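Local coordinates for protein esterase A (PDB 5GKV) that probably hydrolyses esters as a serine hydrolase of the beta-lactamase and penicillin-binding-protein family, at residues Q124-Q129 / W318-M323; S167-V172 / L310-E315; L88-L93 / G179-R184; A130-F135 / A155-L160; T334-G339 / D351-V356. All blocks are in the same frame, centred on the assembly; numbering follows the deposited sequence.

Contact 1 (Q124-Q129 / W318-M323); sequences QALSHQ and WGAGFM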
# COMPACT_ATOMS: atom_id res chain seq x y z
N GLN A 124 -3.53 -8.65 -14.84
CA GLN A 124 -4.46 -7.61 -15.29
C GLN A 124 -5.26 -7.06 -14.12
O GLN A 124 -5.44 -5.84 -14.00
CB GLN A 124 -5.39 -8.17 -16.38
CG GLN A 124 -4.70 -8.24 -17.75
CD GLN A 124 -5.39 -9.18 -18.73
OE1 GLN A 124 -6.48 -9.68 -18.48
NE2 GLN A 124 -4.75 -9.41 -19.86
N ALA A 125 -5.73 -7.94 -13.24
CA ALA A 125 -6.47 -7.52 -12.05
C ALA A 125 -5.61 -6.66 -11.14
O ALA A 125 -6.08 -5.64 -10.61
CB ALA A 125 -6.97 -8.74 -11.27
N LEU A 126 -4.36 -7.07 -10.92
CA LEU A 126 -3.51 -6.37 -9.96
C LEU A 126 -2.97 -5.06 -10.50
O LEU A 126 -2.56 -4.22 -9.70
CB LEU A 126 -2.34 -7.27 -9.53
CG LEU A 126 -2.75 -8.51 -8.73
CD1 LEU A 126 -1.51 -9.33 -8.40
CD2 LEU A 126 -3.49 -8.10 -7.45
N SER A 127 -3.02 -4.84 -11.82
CA SER A 127 -2.62 -3.56 -12.40
C SER A 127 -3.82 -2.69 -12.76
O SER A 127 -3.69 -1.76 -13.57
CB SER A 127 -1.71 -3.79 -13.61
OG SER A 127 -2.34 -4.61 -14.59
N HIS A 128 -4.98 -2.95 -12.16
CA HIS A 128 -6.15 -2.07 -12.23
C HIS A 128 -6.71 -2.00 -13.64
O HIS A 128 -7.26 -0.98 -14.05
CB HIS A 128 -5.80 -0.67 -11.67
CG HIS A 128 -5.21 -0.75 -10.28
ND1 HIS A 128 -5.99 -0.90 -9.15
CD2 HIS A 128 -3.93 -0.81 -9.86
CE1 HIS A 128 -5.21 -1.01 -8.09
NE2 HIS A 128 -3.95 -0.95 -8.49
N GLN A 129 -6.62 -3.10 -14.39
CA GLN A 129 -7.12 -3.16 -15.75
C GLN A 129 -8.50 -3.79 -15.86
O GLN A 129 -9.14 -3.65 -16.92
CB GLN A 129 -6.15 -3.93 -16.64
CG GLN A 129 -4.81 -3.27 -16.79
CD GLN A 129 -3.98 -3.99 -17.81
OE1 GLN A 129 -4.33 -4.00 -18.99
NE2 GLN A 129 -2.89 -4.61 -17.37
N TRP A 318 2.19 0.93 -13.85
CA TRP A 318 1.79 -0.12 -12.92
C TRP A 318 2.58 -1.40 -13.18
O TRP A 318 2.65 -1.86 -14.32
CB TRP A 318 0.30 -0.44 -13.06
CG TRP A 318 -0.64 0.58 -12.49
CD1 TRP A 318 -1.50 1.38 -13.18
CD2 TRP A 318 -0.84 0.86 -11.10
NE1 TRP A 318 -2.22 2.16 -12.31
CE2 TRP A 318 -1.83 1.86 -11.02
CE3 TRP A 318 -0.28 0.37 -9.90
CZ2 TRP A 318 -2.27 2.39 -9.80
CZ3 TRP A 318 -0.71 0.90 -8.70
CH2 TRP A 318 -1.70 1.89 -8.65
N GLY A 319 3.14 -1.97 -12.11
CA GLY A 319 3.49 -3.37 -12.05
C GLY A 319 2.30 -4.20 -11.61
O GLY A 319 1.15 -3.77 -11.70
N ALA A 320 2.59 -5.39 -11.09
CA ALA A 320 1.53 -6.30 -10.62
C ALA A 320 1.13 -5.93 -9.19
O ALA A 320 1.40 -6.64 -8.21
CB ALA A 320 1.98 -7.75 -10.73
N GLY A 321 0.42 -4.80 -9.08
CA GLY A 321 -0.02 -4.24 -7.82
C GLY A 321 0.90 -3.19 -7.23
O GLY A 321 0.42 -2.33 -6.47
N PHE A 322 2.18 -3.21 -7.56
CA PHE A 322 3.10 -2.15 -7.16
C PHE A 322 2.99 -0.95 -8.11
O PHE A 322 2.85 -1.11 -9.33
CB PHE A 322 4.56 -2.65 -7.15
CG PHE A 322 4.85 -3.74 -6.15
CD1 PHE A 322 4.91 -3.46 -4.79
CD2 PHE A 322 5.11 -5.05 -6.57
CE1 PHE A 322 5.22 -4.47 -3.86
CE2 PHE A 322 5.39 -6.07 -5.64
CZ PHE A 322 5.45 -5.77 -4.28
N MET A 323 3.07 0.25 -7.55
CA MET A 323 3.27 1.44 -8.37
C MET A 323 4.76 1.57 -8.67
O MET A 323 5.59 1.56 -7.75
CB MET A 323 2.75 2.68 -7.65
CG MET A 323 2.78 3.94 -8.52
SD MET A 323 2.03 5.39 -7.73
CE MET A 323 1.17 4.62 -6.31
O HOH W 1 -2.13 -1.32 -6.33
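The imidazole of H128 leans onto the indole of W318 as an oblique aromatic pair: the centroids of the histidine ring and the six-membered ring of W318 lie 4.3 Å apart, with the planes at 47°. H128 CD2 comes down over the centre of that indole face, 3.6 Å from W318 CE2, while S127 O approaches the same face nearer the pyrrole part. H128, with positive phi, is the C-prime residue of the Schellman motif ending helix 122-126, and its side chain is directed to the 318-323 loop. Next to it, S127 CB packs 3.4 Å from G319 O, and Q129 NE2 donates an almost straight bond of 2.8 Å to S127 OG, which also pairs with E123 O. L126 O lies near G321 N at an angle too poor for a hydrogen bond, and also receives a CA-H...O contact from G321 CA at 3.2 Å. A water lying in the plane of the imidazole joins H128 NE2 (2.8 Å) to G321 O, to which it donates at 2.7 Å. With ND1 bonded to H170 N, both histidine nitrogens are engaged and the ring is fixed in rotation. The chemistry implies a buried seam in which ring contact and one bridging water, in place of direct hydrogen bonds, join the helix end to the loop.

Contact 2 (S167-V172 / L310-E315); sequences SGYHPV and LVLPYE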
# COMPACT_ATOMS: atom_id res chain seq x y z
N SER A 167 -5.46 2.03 -17.20
CA SER A 167 -5.72 1.58 -15.84
C SER A 167 -6.74 2.51 -15.18
O SER A 167 -6.84 3.70 -15.51
CB SER A 167 -4.42 1.55 -15.02
OG SER A 167 -3.83 2.84 -14.96
N GLY A 168 -7.56 1.92 -14.31
CA GLY A 168 -8.51 2.69 -13.52
C GLY A 168 -8.44 2.22 -12.09
O GLY A 168 -9.08 1.24 -11.70
N TYR A 169 -7.63 2.93 -11.30
CA TYR A 169 -7.28 2.50 -9.95
C TYR A 169 -8.50 2.05 -9.16
O TYR A 169 -9.52 2.73 -9.12
CB TYR A 169 -6.59 3.67 -9.26
CG TYR A 169 -6.17 3.41 -7.83
CD1 TYR A 169 -5.16 2.50 -7.54
CD2 TYR A 169 -6.74 4.12 -6.78
CE1 TYR A 169 -4.74 2.28 -6.22
CE2 TYR A 169 -6.33 3.92 -5.46
CZ TYR A 169 -5.34 3.00 -5.20
OH TYR A 169 -4.94 2.81 -3.90
N HIS A 170 -8.38 0.87 -8.54
CA HIS A 170 -9.39 0.24 -7.70
C HIS A 170 -9.06 0.51 -6.23
O HIS A 170 -8.33 -0.28 -5.62
CB HIS A 170 -9.41 -1.28 -7.90
CG HIS A 170 -9.80 -1.75 -9.28
ND1 HIS A 170 -9.40 -1.11 -10.44
CD2 HIS A 170 -10.52 -2.83 -9.67
CE1 HIS A 170 -9.88 -1.77 -11.48
NE2 HIS A 170 -10.55 -2.82 -11.04
N PRO A 171 -9.55 1.60 -5.61
CA PRO A 171 -9.03 1.94 -4.27
C PRO A 171 -9.43 0.96 -3.18
O PRO A 171 -8.64 0.75 -2.25
CB PRO A 171 -9.61 3.34 -4.01
CG PRO A 171 -10.83 3.42 -4.87
CD PRO A 171 -10.51 2.60 -6.11
N VAL A 172 -10.61 0.35 -3.24
CA VAL A 172 -11.07 -0.59 -2.23
C VAL A 172 -11.17 -2.01 -2.79
O VAL A 172 -10.71 -2.97 -2.17
CB VAL A 172 -12.41 -0.14 -1.62
CG1 VAL A 172 -12.79 -1.05 -0.46
CG2 VAL A 172 -12.34 1.34 -1.18
N LEU A 310 -7.54 6.31 -15.16
CA LEU A 310 -8.91 6.80 -15.24
C LEU A 310 -9.42 7.33 -13.90
O LEU A 310 -10.40 8.08 -13.88
CB LEU A 310 -9.84 5.69 -15.74
CG LEU A 310 -9.52 5.12 -17.12
CD1 LEU A 310 -10.33 3.84 -17.40
CD2 LEU A 310 -9.81 6.21 -18.17
N VAL A 311 -8.78 6.95 -12.80
CA VAL A 311 -9.26 7.27 -11.46
C VAL A 311 -8.29 8.19 -10.72
O VAL A 311 -8.68 9.26 -10.24
CB VAL A 311 -9.52 5.97 -10.64
CG1 VAL A 311 -9.94 6.31 -9.22
CG2 VAL A 311 -10.60 5.12 -11.32
N LEU A 312 -7.03 7.80 -10.63
CA LEU A 312 -6.04 8.68 -10.04
C LEU A 312 -5.57 9.69 -11.08
O LEU A 312 -5.28 9.31 -12.22
CB LEU A 312 -4.85 7.89 -9.48
CG LEU A 312 -5.20 6.92 -8.35
CD1 LEU A 312 -3.98 6.09 -7.93
CD2 LEU A 312 -5.78 7.64 -7.15
N PRO A 313 -5.54 10.96 -10.76
CA PRO A 313 -5.25 12.00 -11.77
C PRO A 313 -3.76 12.15 -12.05
O PRO A 313 -3.15 13.21 -11.82
CB PRO A 313 -5.86 13.26 -11.13
CG PRO A 313 -5.76 13.03 -9.66
CD PRO A 313 -5.97 11.53 -9.47
N TYR A 314 -3.15 11.08 -12.57
CA TYR A 314 -1.72 11.00 -12.80
C TYR A 314 -1.44 10.04 -13.95
O TYR A 314 -2.21 9.11 -14.21
CB TYR A 314 -0.94 10.47 -11.58
CG TYR A 314 -1.10 11.27 -10.29
CD1 TYR A 314 -0.15 12.21 -9.91
CD2 TYR A 314 -2.17 11.03 -9.45
CE1 TYR A 314 -0.30 12.92 -8.72
CE2 TYR A 314 -2.32 11.73 -8.27
CZ TYR A 314 -1.38 12.67 -7.91
OH TYR A 314 -1.55 13.36 -6.72
N GLU A 315 -0.30 10.26 -14.61
CA GLU A 315 0.30 9.21 -15.41
C GLU A 315 0.97 8.21 -14.47
O GLU A 315 1.83 8.59 -13.66
CB GLU A 315 1.32 9.79 -16.39
CG GLU A 315 1.60 8.85 -17.56
CD GLU A 315 2.94 9.07 -18.25
OE1 GLU A 315 3.43 10.23 -18.33
OE2 GLU A 315 3.52 8.06 -18.71
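Y169 and L312 form the dense centre of this contact. The leucine lays its CD1 methyl over one face of the phenol ring in a CH-pi contact, 3.7 Å from the ring centroid and only 21° off the normal, with L312 CD1 3.5 Å from Y169 CG. P171 N lies above the opposite face, so the ring is sandwiched between a methyl and its own chain. The tyrosine reaches this place with CG anti to its own amide nitrogen (chi1 179°), which carries the ring under the L312 methyl. V311 fills the space beside the backbone: its CG2 sits 3.4 Å from Y169 O, a buried carbonyl oxygen for which the model offers no hydrogen-bonding partner. The other margin is looser. There L310 is partly exposed and its side chain merely lies along the backbone, CG 3.4 Å from S167 O, but the same carbonyl is held firmly by L310 N through a nearly straight bond of 2.7 Å in the carbonyl plane. D309 ties the two segments together, its OD2 accepting from the backbone nitrogens of Y169, V311 and L312 and its OD1 pairing with S167 OG. The polar end of Y169 points elsewhere, its OH bonded to K83 NZ, and its side chain touches S80. S80 and K83 are spaced as in the S-x-x-K motif of this family, and Y169 probably corresponds to the tyrosine of the family's Y-x-N motif, whose third position is P171 here, lining the probable active site.

Contact 3 (L88-L93 / G179-R184); sequences LLIARL and GEIFRR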
# COMPACT_ATOMS: atom_id res chain seq x y z
N LEU A 88 3.12 -8.01 -2.69
CA LEU A 88 4.19 -8.92 -2.30
C LEU A 88 3.64 -10.32 -2.02
O LEU A 88 4.23 -11.32 -2.45
CB LEU A 88 4.92 -8.36 -1.07
CG LEU A 88 6.18 -9.07 -0.53
CD1 LEU A 88 6.86 -8.14 0.43
CD2 LEU A 88 5.89 -10.33 0.22
N LEU A 89 2.52 -10.42 -1.30
CA LEU A 89 1.98 -11.74 -0.97
C LEU A 89 1.61 -12.51 -2.23
O LEU A 89 1.87 -13.72 -2.32
CB LEU A 89 0.79 -11.60 -0.03
CG LEU A 89 1.12 -11.04 1.36
CD1 LEU A 89 -0.14 -10.77 2.18
CD2 LEU A 89 2.06 -11.99 2.09
N ILE A 90 1.02 -11.84 -3.22
CA ILE A 90 0.73 -12.50 -4.49
C ILE A 90 2.02 -12.88 -5.20
O ILE A 90 2.16 -14.00 -5.71
CB ILE A 90 -0.17 -11.62 -5.39
CG1 ILE A 90 -1.59 -11.49 -4.82
CG2 ILE A 90 -0.21 -12.18 -6.81
CD1 ILE A 90 -2.39 -12.79 -4.81
N ALA A 91 2.98 -11.94 -5.26
CA ALA A 91 4.26 -12.20 -5.93
C ALA A 91 4.93 -13.46 -5.39
O ALA A 91 5.56 -14.21 -6.15
CB ALA A 91 5.20 -11.01 -5.76
N ARG A 92 4.81 -13.69 -4.08
CA ARG A 92 5.36 -14.92 -3.48
C ARG A 92 4.66 -16.17 -4.01
O ARG A 92 5.32 -17.16 -4.34
CB ARG A 92 5.26 -14.83 -1.96
CG ARG A 92 6.31 -13.89 -1.33
CD ARG A 92 6.19 -13.85 0.19
NE ARG A 92 6.83 -14.98 0.88
CZ ARG A 92 6.22 -15.81 1.72
NH1 ARG A 92 4.94 -15.66 1.99
NH2 ARG A 92 6.89 -16.79 2.30
N LEU A 93 3.31 -16.17 -4.07
CA LEU A 93 2.60 -17.32 -4.63
C LEU A 93 3.05 -17.63 -6.04
O LEU A 93 3.20 -18.80 -6.42
CB LEU A 93 1.09 -17.11 -4.64
CG LEU A 93 0.35 -17.06 -3.32
CD1 LEU A 93 -1.15 -16.89 -3.61
CD2 LEU A 93 0.61 -18.35 -2.55
N GLY A 179 -7.07 -10.40 -2.40
CA GLY A 179 -7.23 -11.24 -1.22
C GLY A 179 -7.90 -12.56 -1.54
O GLY A 179 -7.55 -13.59 -0.97
N GLU A 180 -8.87 -12.54 -2.45
CA GLU A 180 -9.63 -13.75 -2.71
C GLU A 180 -8.85 -14.70 -3.61
O GLU A 180 -8.90 -15.92 -3.42
CB GLU A 180 -11.00 -13.39 -3.32
CG GLU A 180 -11.91 -14.56 -3.63
CD GLU A 180 -12.38 -15.32 -2.40
OE1 GLU A 180 -12.03 -14.93 -1.27
OE2 GLU A 180 -13.11 -16.33 -2.58
N ILE A 181 -8.11 -14.16 -4.58
CA ILE A 181 -7.16 -14.98 -5.34
C ILE A 181 -6.19 -15.66 -4.38
O ILE A 181 -5.98 -16.88 -4.43
CB ILE A 181 -6.42 -14.12 -6.37
CG1 ILE A 181 -7.39 -13.59 -7.45
CG2 ILE A 181 -5.27 -14.91 -7.02
CD1 ILE A 181 -6.75 -12.53 -8.33
N PHE A 182 -5.61 -14.87 -3.46
CA PHE A 182 -4.68 -15.43 -2.48
C PHE A 182 -5.33 -16.54 -1.65
O PHE A 182 -4.77 -17.63 -1.49
CB PHE A 182 -4.17 -14.32 -1.55
CG PHE A 182 -3.12 -14.81 -0.58
CD1 PHE A 182 -3.48 -15.33 0.65
CD2 PHE A 182 -1.79 -14.77 -0.92
CE1 PHE A 182 -2.51 -15.80 1.52
CE2 PHE A 182 -0.82 -15.25 -0.07
CZ PHE A 182 -1.19 -15.76 1.15
N ARG A 183 -6.51 -16.25 -1.07
CA ARG A 183 -7.18 -17.20 -0.19
C ARG A 183 -7.46 -18.52 -0.91
O ARG A 183 -7.21 -19.61 -0.36
CB ARG A 183 -8.48 -16.58 0.34
CG ARG A 183 -9.12 -17.29 1.53
CD ARG A 183 -10.49 -16.68 1.89
NE ARG A 183 -11.48 -16.88 0.83
CZ ARG A 183 -11.92 -18.07 0.41
NH1 ARG A 183 -11.45 -19.19 0.96
NH2 ARG A 183 -12.81 -18.15 -0.57
N ARG A 184 -7.97 -18.45 -2.13
CA ARG A 184 -8.29 -19.67 -2.87
C ARG A 184 -7.05 -20.48 -3.23
O ARG A 184 -7.13 -21.71 -3.33
CB ARG A 184 -9.08 -19.33 -4.12
CG ARG A 184 -10.34 -18.57 -3.79
CD ARG A 184 -11.50 -19.05 -4.56
NE ARG A 184 -12.68 -18.27 -4.23
CZ ARG A 184 -13.90 -18.53 -4.70
NH1 ARG A 184 -14.06 -19.57 -5.51
NH2 ARG A 184 -14.93 -17.76 -4.37
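F182 pushes its ring between L89, I90 and L93, and each of the three meets it from a different direction. L93 crosses the phenylalanine at about a right angle, its CD1 3.5 Å from F182 CD2 and approaching the ring obliquely. From the side, L89 meets the ring with its carbonyl O and its CB, not with its terminal methyls: the O lies in the ring plane 3.8 Å from F182 CE2, and the CB stands 4.0 Å from the same carbon. I90 runs past F182 in the opposite direction, its CD1 at the ring's near edge and 4.0 Å from F182 CB; the same methyl also touches I181 CG2 at 4.2 Å. The ring reaches across because its CG is anti to the backbone N (chi1 -175°), throwing it out from helix 173-186 along the interface. All the contacting residues are buried and the side-chain contacts across the joint are apolar, with L89 O the polar atom at the ring edge. The charges stay on the far side of the second helix, where R183 grips both oxygens of E180 side-on and R184 fastens NE and NH2 to E180 OE2 alone, so that this one oxygen takes three N-H donors. The two segment axes pass 10.2 Å apart at a crossing angle of 37°, with their N-to-C directions roughly aligned. Around the joint, helix 190-202 packs against both helices, M190 meeting L89, I90 and F182 and A193 meeting F182, while helix 82-95 also meets helix 270-281 through L88.

Contact 4 (A130-F135 / A155-L160); sequences AGLSGF and AAMAPL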
# COMPACT_ATOMS: atom_id res chain seq x y z
N ALA A 130 -8.97 -4.49 -14.82
CA ALA A 130 -10.14 -5.35 -14.94
C ALA A 130 -11.47 -4.60 -14.84
O ALA A 130 -12.52 -5.24 -14.84
CB ALA A 130 -10.11 -6.45 -13.88
N GLY A 131 -11.46 -3.27 -14.73
CA GLY A 131 -12.69 -2.52 -14.85
C GLY A 131 -13.61 -2.57 -13.66
O GLY A 131 -14.79 -2.24 -13.79
N LEU A 132 -13.11 -2.95 -12.48
CA LEU A 132 -13.94 -3.10 -11.29
C LEU A 132 -13.59 -2.05 -10.23
O LEU A 132 -13.59 -2.33 -9.03
CB LEU A 132 -13.80 -4.51 -10.73
CG LEU A 132 -13.95 -5.64 -11.76
CD1 LEU A 132 -13.72 -7.03 -11.12
CD2 LEU A 132 -15.32 -5.60 -12.47
N SER A 133 -13.32 -0.82 -10.69
CA SER A 133 -12.75 0.23 -9.82
C SER A 133 -13.64 0.52 -8.62
O SER A 133 -13.14 0.85 -7.54
CB SER A 133 -12.52 1.49 -10.65
OG SER A 133 -11.73 1.19 -11.80
N GLY A 134 -14.95 0.41 -8.78
CA GLY A 134 -15.90 0.51 -7.69
C GLY A 134 -17.22 -0.06 -8.19
O GLY A 134 -17.35 -0.42 -9.36
N PHE A 135 -18.17 -0.16 -7.28
CA PHE A 135 -19.52 -0.57 -7.66
C PHE A 135 -20.30 0.64 -8.19
O PHE A 135 -20.49 1.60 -7.45
CB PHE A 135 -20.24 -1.19 -6.47
CG PHE A 135 -19.54 -2.42 -5.89
CD1 PHE A 135 -19.31 -3.55 -6.66
CD2 PHE A 135 -19.14 -2.44 -4.56
CE1 PHE A 135 -18.68 -4.68 -6.12
CE2 PHE A 135 -18.51 -3.56 -4.00
CZ PHE A 135 -18.28 -4.68 -4.79
N ALA A 155 -17.40 -10.68 -8.46
CA ALA A 155 -17.42 -11.79 -9.41
C ALA A 155 -18.54 -11.62 -10.43
O ALA A 155 -18.39 -12.01 -11.59
CB ALA A 155 -17.56 -13.12 -8.67
N ALA A 156 -19.66 -11.03 -10.01
CA ALA A 156 -20.81 -10.87 -10.90
C ALA A 156 -20.76 -9.58 -11.71
O ALA A 156 -21.55 -9.42 -12.64
CB ALA A 156 -22.10 -10.90 -10.09
N MET A 157 -19.83 -8.67 -11.42
CA MET A 157 -19.88 -7.34 -12.00
C MET A 157 -19.31 -7.30 -13.42
O MET A 157 -18.31 -7.96 -13.73
CB MET A 157 -19.14 -6.36 -11.10
CG MET A 157 -18.98 -4.96 -11.70
SD MET A 157 -18.19 -3.85 -10.55
CE MET A 157 -17.80 -2.50 -11.69
N ALA A 158 -19.97 -6.52 -14.29
CA ALA A 158 -19.47 -6.24 -15.62
C ALA A 158 -18.42 -5.12 -15.57
O ALA A 158 -18.61 -4.14 -14.86
CB ALA A 158 -20.61 -5.83 -16.55
N PRO A 159 -17.31 -5.26 -16.30
CA PRO A 159 -16.25 -4.25 -16.24
C PRO A 159 -16.70 -2.89 -16.76
O PRO A 159 -17.47 -2.79 -17.72
CB PRO A 159 -15.15 -4.82 -17.14
CG PRO A 159 -15.46 -6.29 -17.26
CD PRO A 159 -16.93 -6.44 -17.09
N LEU A 160 -16.16 -1.84 -16.14
CA LEU A 160 -16.49 -0.47 -16.50
C LEU A 160 -15.67 0.06 -17.68
O LEU A 160 -15.95 1.17 -18.14
CB LEU A 160 -16.28 0.45 -15.29
CG LEU A 160 -17.21 0.22 -14.10
CD1 LEU A 160 -16.55 0.76 -12.82
CD2 LEU A 160 -18.54 0.92 -14.34
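M157 is stretched to nearly full length, with CG anti to its backbone N (chi1 173°) and the chain running on extended, and this carries its sulfur and methyl across to the 130-135 loop. The methyl CE ends 3.2 Å from G134 O and also approaches G131 O. M157 SD lies 4.1 Å from F135 CD1, a Met-aromatic contact in which the sulfur stands oblique to the ring. L132 slides past the methionine in the opposite direction, setting its CD2 3.8 Å from M157 CG. The one direct hydrogen bond joins the backbones, from L160 N to G131 O at 2.7 Å with an angle of 162°, in the carbonyl plane and on a lone pair. G131 O is further crowded by L160 CB at 3.4 Å and by a CA-H...O contact from P159 CA at 3.5 Å. G131 has positive phi and no side chain, which lets P159 CB and the L160 amide come close, while P159 CB rests 3.5 Å from A130 O. L160 also sends CD1 toward G134 O. The contact thus folds the chain leaving helix 147-156 back onto the loop that follows helix 122-126. Helix 147-156 supplies L154 behind L132 and F135, K117 NZ holds A155 O and M157 O, and S133 OG reaches G168 O in the loop ahead of helix 173-186.

Contact 5 (T334-G339 / D351-V356); sequences TAEAFG and DPTRGV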
# COMPACT_ATOMS: atom_id res chain seq x y z
N THR A 334 15.23 6.84 -8.85
CA THR A 334 15.38 5.62 -9.64
C THR A 334 14.07 5.29 -10.34
O THR A 334 13.06 5.00 -9.69
CB THR A 334 15.83 4.46 -8.76
OG1 THR A 334 17.03 4.85 -8.08
CG2 THR A 334 16.12 3.24 -9.60
N ALA A 335 14.09 5.30 -11.68
CA ALA A 335 12.86 5.10 -12.45
C ALA A 335 12.20 3.77 -12.12
O ALA A 335 10.97 3.69 -12.03
CB ALA A 335 13.14 5.21 -13.95
N GLU A 336 13.00 2.71 -11.92
CA GLU A 336 12.47 1.37 -11.72
C GLU A 336 12.27 1.01 -10.25
O GLU A 336 11.95 -0.14 -9.94
CB GLU A 336 13.37 0.31 -12.41
CG GLU A 336 14.81 0.19 -11.89
CD GLU A 336 15.77 1.23 -12.50
OE1 GLU A 336 15.32 2.20 -13.16
OE2 GLU A 336 16.99 1.08 -12.31
N ALA A 337 12.43 1.96 -9.33
CA ALA A 337 11.97 1.73 -7.97
C ALA A 337 10.45 1.59 -7.96
O ALA A 337 9.77 1.97 -8.92
CB ALA A 337 12.42 2.87 -7.05
N PHE A 338 9.92 1.07 -6.86
CA PHE A 338 8.51 0.69 -6.82
C PHE A 338 8.03 0.64 -5.37
O PHE A 338 8.82 0.49 -4.43
CB PHE A 338 8.26 -0.67 -7.49
CG PHE A 338 9.03 -1.80 -6.85
CD1 PHE A 338 10.32 -2.09 -7.27
CD2 PHE A 338 8.47 -2.57 -5.85
CE1 PHE A 338 11.03 -3.12 -6.70
CE2 PHE A 338 9.19 -3.60 -5.26
CZ PHE A 338 10.47 -3.89 -5.70
N GLY A 339 6.72 0.71 -5.22
CA GLY A 339 6.12 0.68 -3.89
C GLY A 339 4.64 0.98 -3.98
O GLY A 339 3.98 0.62 -4.96
N ASP A 351 14.06 0.11 -3.84
CA ASP A 351 14.90 0.45 -4.99
C ASP A 351 15.92 -0.67 -5.13
O ASP A 351 16.97 -0.66 -4.48
CB ASP A 351 15.56 1.81 -4.79
CG ASP A 351 16.47 2.21 -5.94
OD1 ASP A 351 16.70 1.38 -6.87
OD2 ASP A 351 16.98 3.35 -5.89
N PRO A 352 15.63 -1.68 -5.96
CA PRO A 352 16.59 -2.79 -6.11
C PRO A 352 17.89 -2.36 -6.75
O PRO A 352 18.91 -3.03 -6.53
CB PRO A 352 15.84 -3.80 -6.99
CG PRO A 352 14.40 -3.46 -6.82
CD PRO A 352 14.36 -1.96 -6.64
N THR A 353 17.89 -1.29 -7.54
CA THR A 353 19.10 -0.86 -8.23
C THR A 353 20.13 -0.31 -7.26
O THR A 353 21.32 -0.61 -7.36
CB THR A 353 18.76 0.18 -9.29
OG1 THR A 353 17.86 -0.40 -10.24
CG2 THR A 353 20.01 0.64 -10.01
N ARG A 354 19.69 0.52 -6.31
CA ARG A 354 20.57 1.09 -5.30
C ARG A 354 20.60 0.28 -4.01
O ARG A 354 21.43 0.57 -3.14
CB ARG A 354 20.16 2.54 -5.00
CG ARG A 354 19.93 3.42 -6.23
CD ARG A 354 21.23 3.95 -6.79
NE ARG A 354 21.92 4.83 -5.85
CZ ARG A 354 21.77 6.15 -5.82
NH1 ARG A 354 20.96 6.76 -6.67
NH2 ARG A 354 22.45 6.86 -4.92
N GLY A 355 19.73 -0.71 -3.85
CA GLY A 355 19.71 -1.49 -2.63
C GLY A 355 19.06 -0.81 -1.43
O GLY A 355 19.27 -1.24 -0.30
N VAL A 356 18.24 0.23 -1.64
CA VAL A 356 17.68 0.98 -0.52
C VAL A 356 16.17 0.82 -0.51
O VAL A 356 15.55 0.40 -1.48
CB VAL A 356 18.08 2.47 -0.57
CG1 VAL A 356 19.59 2.62 -0.64
CG2 VAL A 356 17.42 3.18 -1.74
O HOH W 2 19.21 5.79 -8.99
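Two threonine-carboxylate bonds span this contact. T334 OG1 donates to D351 OD2 at 2.7 Å, coming from above the carboxylate plane, and T353 OG1 donates to E336 OE2, also at 2.7 Å, on the anti side of that oxygen. In both pairs the side chains cross at about a right angle. D351 has more partners: Y383 OH also bonds OD2, while OD1 accepts R354 N at 3.2 Å in an Asx motif, with a weaker bond from T353 N. A water donating to T334 OG1 accepts from R354 NH1, tying the arginine to the same cluster. E336 reaches T353 by standing its CG between backbone N and carbonyl carbon (chi1 63°) and then bending at chi2. Outward from these bonds, T334 CG2 lies 3.4 Å from D351 OD1 and A337 CB meets D351 CB at 4.0 Å. Farther along, the ring edge of F338 meets P352, CE1 to CG at 3.4 Å. G355 and V356 both face D351 in a G1 beta bulge. The contact ties the turn entering strand 338-341 to the one between strands 347-351 and 356-362. Several donors converging on D351 would probably stabilise its negative charge.

Contacts 1, 2 and 4 cluster on one side of the chain's centre, with centres 11 to 15 Å apart, and H128 and S133 both bond G168, tying them together. Along the chain, contacts 2 and 4 are nested within the loop closed by contact 1, with contact 4 closing before contact 2 opens. Contact 3 alternates with contacts 1 and 2; it touches contact 1, where L126 meets I90. Contact 5 follows last, about 17 Å from contact 1 between centres, joined to it through the antiparallel sheet where M323 pairs with G339. Contact 1 therefore lies between the helical part and the sheet, the two halves that in this family flank the active site.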